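Local coordinates for DNR protein (Pseudomonas aeruginosa, PDB 2Z69) that regulates transcription in dissimilative nitrate respiration, this chain being the sensor domain of a nitric-oxide-responsive factor that probably binds DNA through another domain, at residues H18-L23 with F56-S61; Y45-G50 with T86-M91. All blocks are in the same frame, centred on the assembly; numbering follows the deposited sequence.

Interaction 1. Residues H18-L23 with F56-S61; sequences HLFEPL and FYYLIS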
ATOM      1  N   HIS B  18      -3.548   3.139  16.262  1.00 18.70           N
ATOM      2  CA  HIS B  18      -4.089   2.934  14.899  1.00 19.86           C
ATOM      3  C   HIS B  18      -3.757   1.595  14.211  1.00 19.54           C
ATOM      4  O   HIS B  18      -4.478   1.195  13.293  1.00 19.30           O
ATOM      5  CB  HIS B  18      -3.695   4.085  13.958  1.00 20.24           C
ATOM      6  CG  HIS B  18      -2.224   4.162  13.681  1.00 23.61           C
ATOM      7  ND1 HIS B  18      -1.604   3.389  12.720  1.00 32.08           N
ATOM      8  CD2 HIS B  18      -1.243   4.896  14.264  1.00 26.10           C
ATOM      9  CE1 HIS B  18      -0.305   3.648  12.722  1.00 26.12           C
ATOM     10  NE2 HIS B  18      -0.064   4.569  13.638  1.00 24.11           N
ATOM     11  N   LEU B  19      -2.682   0.910  14.626  1.00 18.70           N
ATOM     12  CA  LEU B  19      -2.312  -0.374  13.983  1.00 19.33           C
ATOM     13  C   LEU B  19      -3.158  -1.560  14.439  1.00 18.76           C
ATOM     14  O   LEU B  19      -3.225  -2.599  13.752  1.00 18.21           O
ATOM     15  CB  LEU B  19      -0.819  -0.693  14.177  1.00 19.45           C
ATOM     16  CG  LEU B  19       0.124   0.015  13.206  1.00 20.91           C
ATOM     17  CD1 LEU B  19       1.541  -0.484  13.350  1.00 21.47           C
ATOM     18  CD2 LEU B  19      -0.349  -0.114  11.755  1.00 22.05           C
ATOM     19  N   PHE B  20      -3.792  -1.392  15.601  1.00 18.37           N
ATOM     20  CA  PHE B  20      -4.525  -2.456  16.271  1.00 19.30           C
ATOM     21  C   PHE B  20      -5.980  -2.068  16.455  1.00 19.98           C
ATOM     22  O   PHE B  20      -6.807  -2.918  16.753  1.00 20.77           O
ATOM     23  CB  PHE B  20      -3.891  -2.793  17.638  1.00 18.84           C
ATOM     24  CG  PHE B  20      -2.407  -2.980  17.588  1.00 19.01           C
ATOM     25  CD1 PHE B  20      -1.548  -1.921  17.870  1.00 20.66           C
ATOM     26  CD2 PHE B  20      -1.866  -4.198  17.228  1.00 15.22           C
ATOM     27  CE1 PHE B  20      -0.151  -2.090  17.816  1.00 24.72           C
ATOM     28  CE2 PHE B  20      -0.489  -4.365  17.149  1.00 20.83           C
ATOM     29  CZ  PHE B  20       0.367  -3.311  17.457  1.00 21.70           C
ATOM     30  N   GLU B  21      -6.278  -0.780  16.280  1.00 21.23           N
ATOM     31  CA  GLU B  21      -7.646  -0.244  16.436  1.00 22.25           C
ATOM     32  C   GLU B  21      -8.718  -0.965  15.599  1.00 21.97           C
ATOM     33  O   GLU B  21      -9.746  -1.397  16.155  1.00 22.02           O
ATOM     34  CB  GLU B  21      -7.660   1.278  16.174  1.00 21.96           C
ATOM     35  CG  GLU B  21      -8.996   1.857  15.696  1.00 27.63           C
ATOM     36  CD  GLU B  21     -10.071   1.810  16.759  1.00 34.85           C
ATOM     37  OE1 GLU B  21      -9.712   1.757  17.957  1.00 37.06           O
ATOM     38  OE2 GLU B  21     -11.274   1.823  16.399  1.00 40.93           O
ATOM     39  N   PRO B  22      -8.502  -1.099  14.267  1.00 21.94           N
ATOM     40  CA  PRO B  22      -9.569  -1.707  13.441  1.00 21.65           C
ATOM     41  C   PRO B  22      -9.773  -3.211  13.694  1.00 21.60           C
ATOM     42  O   PRO B  22     -10.746  -3.800  13.194  1.00 21.33           O
ATOM     43  CB  PRO B  22      -9.095  -1.455  12.000  1.00 21.78           C
ATOM     44  CG  PRO B  22      -7.933  -0.470  12.108  1.00 21.28           C
ATOM     45  CD  PRO B  22      -7.336  -0.710  13.449  1.00 21.87           C
ATOM     46  N   LEU B  23      -8.866  -3.810  14.471  1.00 21.36           N
ATOM     47  CA  LEU B  23      -8.983  -5.203  14.877  1.00 21.51           C
ATOM     48  C   LEU B  23     -10.110  -5.379  15.875  1.00 21.71           C
ATOM     49  O   LEU B  23     -10.335  -4.507  16.722  1.00 22.18           O
ATOM     50  CB  LEU B  23      -7.676  -5.695  15.496  1.00 21.44           C
ATOM     51  CG  LEU B  23      -6.471  -5.825  14.562  1.00 22.88           C
ATOM     52  CD1 LEU B  23      -5.258  -6.325  15.336  1.00 27.63           C
ATOM     53  CD2 LEU B  23      -6.780  -6.762  13.412  1.00 23.41           C
ATOM     54  N   PHE B  56       7.607  -6.598  14.247  1.00 17.89           N
ATOM     55  CA  PHE B  56       7.613  -5.190  14.644  1.00 17.98           C
ATOM     56  C   PHE B  56       7.281  -5.099  16.141  1.00 19.45           C
ATOM     57  O   PHE B  56       6.941  -6.116  16.750  1.00 19.39           O
ATOM     58  CB  PHE B  56       6.637  -4.365  13.809  1.00 15.07           C
ATOM     59  CG  PHE B  56       5.207  -4.708  14.032  1.00 15.63           C
ATOM     60  CD1 PHE B  56       4.654  -5.872  13.472  1.00 15.38           C
ATOM     61  CD2 PHE B  56       4.377  -3.848  14.753  1.00 18.49           C
ATOM     62  CE1 PHE B  56       3.317  -6.191  13.660  1.00 16.72           C
ATOM     63  CE2 PHE B  56       3.030  -4.160  14.959  1.00 16.73           C
ATOM     64  CZ  PHE B  56       2.493  -5.320  14.399  1.00 18.32           C
ATOM     65  N   TYR B  57       7.382  -3.888  16.695  1.00 18.53           N
ATOM     66  CA  TYR B  57       7.412  -3.669  18.131  1.00 18.51           C
ATOM     67  C   TYR B  57       6.402  -2.606  18.582  1.00 21.05           C
ATOM     68  O   TYR B  57       6.170  -1.619  17.900  1.00 19.36           O
ATOM     69  CB  TYR B  57       8.814  -3.264  18.566  1.00 19.42           C
ATOM     70  CG  TYR B  57       9.781  -4.395  18.360  1.00 21.50           C
ATOM     71  CD1 TYR B  57      10.323  -4.665  17.097  1.00 18.27           C
ATOM     72  CD2 TYR B  57      10.086  -5.251  19.415  1.00 20.60           C
ATOM     73  CE1 TYR B  57      11.184  -5.776  16.912  1.00 17.49           C
ATOM     74  CE2 TYR B  57      10.902  -6.344  19.234  1.00 20.25           C
ATOM     75  CZ  TYR B  57      11.468  -6.583  17.999  1.00 20.35           C
ATOM     76  OH  TYR B  57      12.306  -7.692  17.880  1.00 25.94           O
ATOM     77  N   TYR B  58       5.770  -2.862  19.722  1.00 20.61           N
ATOM     78  CA  TYR B  58       5.081  -1.810  20.447  1.00 21.22           C
ATOM     79  C   TYR B  58       5.904  -1.488  21.695  1.00 22.38           C
ATOM     80  O   TYR B  58       6.280  -2.394  22.457  1.00 24.45           O
ATOM     81  CB  TYR B  58       3.697  -2.283  20.825  1.00 21.74           C
ATOM     82  CG  TYR B  58       2.905  -1.304  21.641  1.00 19.21           C
ATOM     83  CD1 TYR B  58       2.897  -1.409  23.027  1.00 20.27           C
ATOM     84  CD2 TYR B  58       2.184  -0.284  21.037  1.00 20.00           C
ATOM     85  CE1 TYR B  58       2.186  -0.545  23.814  1.00 24.90           C
ATOM     86  CE2 TYR B  58       1.426   0.614  21.829  1.00 25.40           C
ATOM     87  CZ  TYR B  58       1.452   0.457  23.219  1.00 22.31           C
ATOM     88  OH  TYR B  58       0.786   1.281  24.044  1.00 21.35           O
ATOM     89  N   LEU B  59       6.188  -0.206  21.902  1.00 21.27           N
ATOM     90  CA  LEU B  59       6.997   0.224  23.051  1.00 21.52           C
ATOM     91  C   LEU B  59       6.084   0.507  24.252  1.00 20.30           C
ATOM     92  O   LEU B  59       5.388   1.530  24.315  1.00 18.93           O
ATOM     93  CB  LEU B  59       7.849   1.469  22.662  1.00 21.77           C
ATOM     94  CG  LEU B  59       8.917   2.018  23.601  1.00 19.57           C
ATOM     95  CD1 LEU B  59       9.861   0.944  24.085  1.00 23.41           C
ATOM     96  CD2 LEU B  59       9.677   3.161  22.915  1.00 19.60           C
ATOM     97  N   ILE B  60       6.081  -0.413  25.214  1.00 19.70           N
ATOM     98  CA  ILE B  60       5.220  -0.253  26.387  1.00 18.49           C
ATOM     99  C   ILE B  60       5.781   0.904  27.219  1.00 19.02           C
ATOM    100  O   ILE B  60       5.078   1.854  27.505  1.00 18.82           O
ATOM    101  CB  ILE B  60       5.113  -1.546  27.232  1.00 17.86           C
ATOM    102  CG1 ILE B  60       4.574  -2.717  26.384  1.00 17.49           C
ATOM    103  CG2 ILE B  60       4.268  -1.310  28.497  1.00 18.19           C
ATOM    104  CD1 ILE B  60       5.197  -4.059  26.809  1.00 16.89           C
ATOM    105  N   SER B  61       7.077   0.841  27.542  1.00 21.20           N
ATOM    106  CA  SER B  61       7.677   1.846  28.425  1.00 21.03           C
ATOM    107  C   SER B  61       9.081   2.047  27.933  1.00 21.38           C
ATOM    108  O   SER B  61       9.709   1.106  27.418  1.00 20.55           O
ATOM    109  CB  SER B  61       7.687   1.356  29.884  1.00 23.06           C
ATOM    110  OG  SER B  61       8.543   0.218  30.036  1.00 20.09           O
TER
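Phe20 and Phe56 reach for each other from opposite directions and meet ring to ring, with Phe20 CZ 3.7 Å from Phe56 CE2. The Phe20 carbon arrives near the plane of the Phe56 ring, at its edge, while Phe56 comes in obliquely to the Phe20 ring. With CG between the backbone N and the carbonyl carbon (chi1 67°), the Phe56 ring leaves the strand toward the loop. In Phe20, CG is instead anti to the carbonyl carbon (chi1 -48°), which carries the ring toward the strand with CZ and CE2 leading to Phe56. Two lesser touches flank this pair. Leu19 brings one methyl, CD1, to within 4.3 Å of Phe56 CE2. Tyr58, two residues along the strand from Phe56, offers CD2 at 4.4 Å from Phe20 CE1. Within the loop, Leu19 CB lies against one face of the Phe20 ring, toward its rim. The contact is apolar and buried, without polar links between the segments; Phe114, from the neighbouring strand 109-115, meets both phenylalanine rings. The loop itself is bent by a type I turn from Phe20 to Leu23, with Leu23 N bonded to Phe20 O. A loop between helices 6-14 and 25-33 is thereby packed by an aromatic cluster against one sheet of the beta barrel characteristic of cyclic nucleotide-binding-type sensor domains.

Interaction 2. Residues Y45-G50 with T86-M91; sequences YVFRQG and TFAEAM
The Phe47 and Phe87 side chains run antiparallel, side by side, and the closest atoms are Phe47 CE1 and Phe87 CE2, 3.7 Å apart. Phe47 CE1 lies in the plane of the Phe87 ring, at its edge, whereas the approach of Phe87 to the Phe47 ring is oblique. The same corner of Phe47 also takes up the Ala88 methyl: Ala88 CB is 3.8 Å from Phe47 CE1 and 3.9 Å from CZ of that ring. The Val46 and Phe87 side chains point head-on at each other, Val46 CG1 near the ring plane at its edge, with CG1 at 4.0 Å and CG2 at 4.1 Å from Phe87 CZ. Both phenylalanines have CG tucked over the backbone, flanked by N and C (chi1 52° in Phe47, 61° in Phe87), which carries each ring toward the other segment.

What lets Val46 and Phe47, adjacent in sequence, both work on this side is a classic beta bulge: the two residues face Ala103 together, at a corner in the chain. On the other segment, beyond Ala88, which has a positive phi of 75°, the chain enters the 3-10 segment 89-91, where Met91 N bonds to Ala88 O at 3.1 Å.

Farther out, Tyr99 stacks on Phe47, and Leu151 of the second subunit packs on it as well. Phe87 lies against Tyr57 of strand 55-59 and touches Val64 and Ile66 of strand 63-69. The contact thus spans the barrel interior, from strand 45-47 at the margin of one sheet to strand 86-87 at the margin of the other.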
ATOM      1  N   TYR B  45      20.163  -3.647  22.274  1.00 18.26           N
ATOM      2  CA  TYR B  45      19.561  -3.598  20.960  1.00 17.48           C
ATOM      3  C   TYR B  45      18.202  -4.254  20.897  1.00 19.64           C
ATOM      4  O   TYR B  45      18.031  -5.355  21.437  1.00 21.47           O
ATOM      5  CB  TYR B  45      20.504  -4.215  19.920  1.00 19.21           C
ATOM      6  CG  TYR B  45      21.745  -3.369  19.798  1.00 18.77           C
ATOM      7  CD1 TYR B  45      22.904  -3.721  20.481  1.00 18.54           C
ATOM      8  CD2 TYR B  45      21.709  -2.156  19.112  1.00 18.42           C
ATOM      9  CE1 TYR B  45      24.069  -2.912  20.414  1.00 24.94           C
ATOM     10  CE2 TYR B  45      22.846  -1.338  19.024  1.00 18.19           C
ATOM     11  CZ  TYR B  45      24.018  -1.720  19.678  1.00 22.14           C
ATOM     12  OH  TYR B  45      25.117  -0.922  19.629  1.00 22.35           O
ATOM     13  N   VAL B  46      17.233  -3.595  20.250  1.00 19.90           N
ATOM     14  CA  VAL B  46      15.953  -4.270  19.953  1.00 21.03           C
ATOM     15  C   VAL B  46      16.181  -5.178  18.708  1.00 22.31           C
ATOM     16  O   VAL B  46      15.780  -6.314  18.686  1.00 20.63           O
ATOM     17  CB  VAL B  46      14.838  -3.332  19.619  1.00 21.45           C
ATOM     18  CG1 VAL B  46      13.516  -4.107  19.599  1.00 21.56           C
ATOM     19  CG2 VAL B  46      14.749  -2.166  20.643  1.00 21.41           C
ATOM     20  N   PHE B  47      16.825  -4.629  17.676  1.00 20.42           N
ATOM     21  CA  PHE B  47      17.295  -5.418  16.556  1.00 20.60           C
ATOM     22  C   PHE B  47      18.457  -4.643  15.936  1.00 20.56           C
ATOM     23  O   PHE B  47      18.643  -3.446  16.246  1.00 19.05           O
ATOM     24  CB  PHE B  47      16.181  -5.670  15.544  1.00 18.60           C
ATOM     25  CG  PHE B  47      15.444  -4.411  15.082  1.00 20.52           C
ATOM     26  CD1 PHE B  47      14.190  -4.126  15.559  1.00 17.12           C
ATOM     27  CD2 PHE B  47      15.994  -3.565  14.107  1.00 17.11           C
ATOM     28  CE1 PHE B  47      13.468  -2.965  15.067  1.00 18.97           C
ATOM     29  CE2 PHE B  47      15.313  -2.447  13.646  1.00 21.33           C
ATOM     30  CZ  PHE B  47      14.036  -2.156  14.138  1.00 17.50           C
ATOM     31  N   ARG B  48      19.266  -5.356  15.157  1.00 18.03           N
ATOM     32  CA  ARG B  48      20.436  -4.795  14.467  1.00 18.69           C
ATOM     33  C   ARG B  48      20.227  -4.790  12.943  1.00 19.61           C
ATOM     34  O   ARG B  48      19.587  -5.681  12.402  1.00 18.12           O
ATOM     35  CB  ARG B  48      21.715  -5.575  14.823  1.00 17.63           C
ATOM     36  CG  ARG B  48      21.966  -5.686  16.352  1.00 18.00           C
ATOM     37  CD  ARG B  48      23.082  -6.736  16.667  1.00 19.97           C
ATOM     38  NE  ARG B  48      23.290  -6.820  18.127  1.00 16.84           N
ATOM     39  CZ  ARG B  48      22.461  -7.475  18.924  1.00 21.24           C
ATOM     40  NH1 ARG B  48      21.420  -8.108  18.388  1.00 16.70           N
ATOM     41  NH2 ARG B  48      22.694  -7.542  20.229  1.00 17.81           N
ATOM     42  N   GLN B  49      20.771  -3.774  12.271  1.00 18.98           N
ATOM     43  CA  GLN B  49      20.661  -3.668  10.852  1.00 19.63           C
ATOM     44  C   GLN B  49      21.254  -4.957  10.266  1.00 19.85           C
ATOM     45  O   GLN B  49      22.285  -5.413  10.726  1.00 19.65           O
ATOM     46  CB  GLN B  49      21.398  -2.428  10.344  1.00 19.24           C
ATOM     47  CG  GLN B  49      21.548  -2.383   8.762  1.00 20.38           C
ATOM     48  CD  GLN B  49      22.074  -1.056   8.267  1.00 21.97           C
ATOM     49  OE1 GLN B  49      22.140  -0.079   9.028  1.00 24.07           O
ATOM     50  NE2 GLN B  49      22.444  -1.000   6.976  1.00 21.61           N
ATOM     51  N   GLY B  50      20.552  -5.551   9.295  1.00 19.35           N
ATOM     52  CA  GLY B  50      21.054  -6.719   8.556  1.00 19.25           C
ATOM     53  C   GLY B  50      20.578  -8.038   9.139  1.00 18.09           C
ATOM     54  O   GLY B  50      20.817  -9.083   8.579  1.00 17.36           O
ATOM     55  N   THR B  86       4.610   2.436  18.040  1.00 18.19           N
ATOM     56  CA  THR B  86       5.116   1.232  17.362  1.00 16.92           C
ATOM     57  C   THR B  86       6.276   1.648  16.514  1.00 16.46           C
ATOM     58  O   THR B  86       6.434   2.813  16.237  1.00 15.19           O
ATOM     59  CB  THR B  86       4.064   0.539  16.437  1.00 16.60           C
ATOM     60  OG1 THR B  86       3.474   1.513  15.547  1.00 17.18           O
ATOM     61  CG2 THR B  86       2.962  -0.133  17.282  1.00 16.25           C
ATOM     62  N   PHE B  87       7.096   0.679  16.125  1.00 17.35           N
ATOM     63  CA  PHE B  87       8.149   0.911  15.177  1.00 17.07           C
ATOM     64  C   PHE B  87       8.463  -0.363  14.407  1.00 16.60           C
ATOM     65  O   PHE B  87       8.147  -1.464  14.856  1.00 15.95           O
ATOM     66  CB  PHE B  87       9.406   1.529  15.857  1.00 18.93           C
ATOM     67  CG  PHE B  87      10.037   0.668  16.945  1.00 17.46           C
ATOM     68  CD1 PHE B  87       9.655   0.813  18.288  1.00 20.99           C
ATOM     69  CD2 PHE B  87      11.076  -0.191  16.633  1.00 15.92           C
ATOM     70  CE1 PHE B  87      10.282   0.079  19.283  1.00 18.20           C
ATOM     71  CE2 PHE B  87      11.709  -0.931  17.603  1.00 15.57           C
ATOM     72  CZ  PHE B  87      11.321  -0.811  18.924  1.00 15.94           C
ATOM     73  N   ALA B  88       9.058  -0.199  13.228  1.00 17.46           N
ATOM     74  CA  ALA B  88       9.419  -1.321  12.355  1.00 18.17           C
ATOM     75  C   ALA B  88       8.255  -1.990  11.592  1.00 18.87           C
ATOM     76  O   ALA B  88       8.473  -2.980  10.890  1.00 19.54           O
ATOM     77  CB  ALA B  88      10.276  -2.384  13.142  1.00 19.39           C
ATOM     78  N   GLU B  89       7.043  -1.443  11.684  1.00 18.90           N
ATOM     79  CA  GLU B  89       5.888  -2.055  11.004  1.00 20.01           C
ATOM     80  C   GLU B  89       5.992  -1.913   9.479  1.00 20.05           C
ATOM     81  O   GLU B  89       5.461  -2.731   8.734  1.00 19.84           O
ATOM     82  CB  GLU B  89       4.572  -1.450  11.489  1.00 20.08           C
ATOM     83  CG  GLU B  89       4.422   0.043  11.211  1.00 21.05           C
ATOM     84  CD  GLU B  89       4.809   0.919  12.404  1.00 27.83           C
ATOM     85  OE1 GLU B  89       5.668   0.509  13.198  1.00 31.54           O
ATOM     86  OE2 GLU B  89       4.254   2.022  12.544  1.00 27.45           O
ATOM     87  N   ALA B  90       6.718  -0.891   9.032  1.00 19.48           N
ATOM     88  CA  ALA B  90       6.978  -0.692   7.619  1.00 20.24           C
ATOM     89  C   ALA B  90       7.711  -1.865   6.978  1.00 19.09           C
ATOM     90  O   ALA B  90       7.714  -1.986   5.761  1.00 17.67           O
ATOM     91  CB  ALA B  90       7.750   0.611   7.382  1.00 20.23           C
ATOM     92  N   MET B  91       8.320  -2.722   7.798  1.00 19.31           N
ATOM     93  CA  MET B  91       9.230  -3.754   7.274  1.00 20.15           C
ATOM     94  C   MET B  91       8.444  -4.833   6.544  1.00 21.08           C
ATOM     95  O   MET B  91       8.949  -5.457   5.606  1.00 20.35           O
ATOM     96  CB  MET B  91      10.115  -4.363   8.385  1.00 19.99           C
ATOM     97  CG  MET B  91      11.309  -3.470   8.879  1.00 19.89           C
ATOM     98  SD  MET B  91      12.542  -2.952   7.645  1.00 24.07           S
ATOM     99  CE  MET B  91      13.001  -4.504   6.891  1.00 24.69           C
TER

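How the interactions relate
The two contacts have centres 14 Å apart, and their segments alternate along the chain: 18-23, 45-50, 56-61, then 86-91. Both reach, through one segment each, the sheet in which strands 55-59 and 86-87 are antiparallel neighbours, and a probable hydrogen bond from Phe87 N to Tyr57 O joins them directly. Along strand 55-59, Phe56 and Tyr58 serve interaction 1, while Tyr57, between them, points away from that loop and packs on Val46 of interaction 2. One sheet therefore has the inter-helix loop on one side and the barrel interior on the other. Residues of interaction 2 such as Phe47 and Ala90 are touched by the second subunit, whereas no other chain touches the segments of interaction 1.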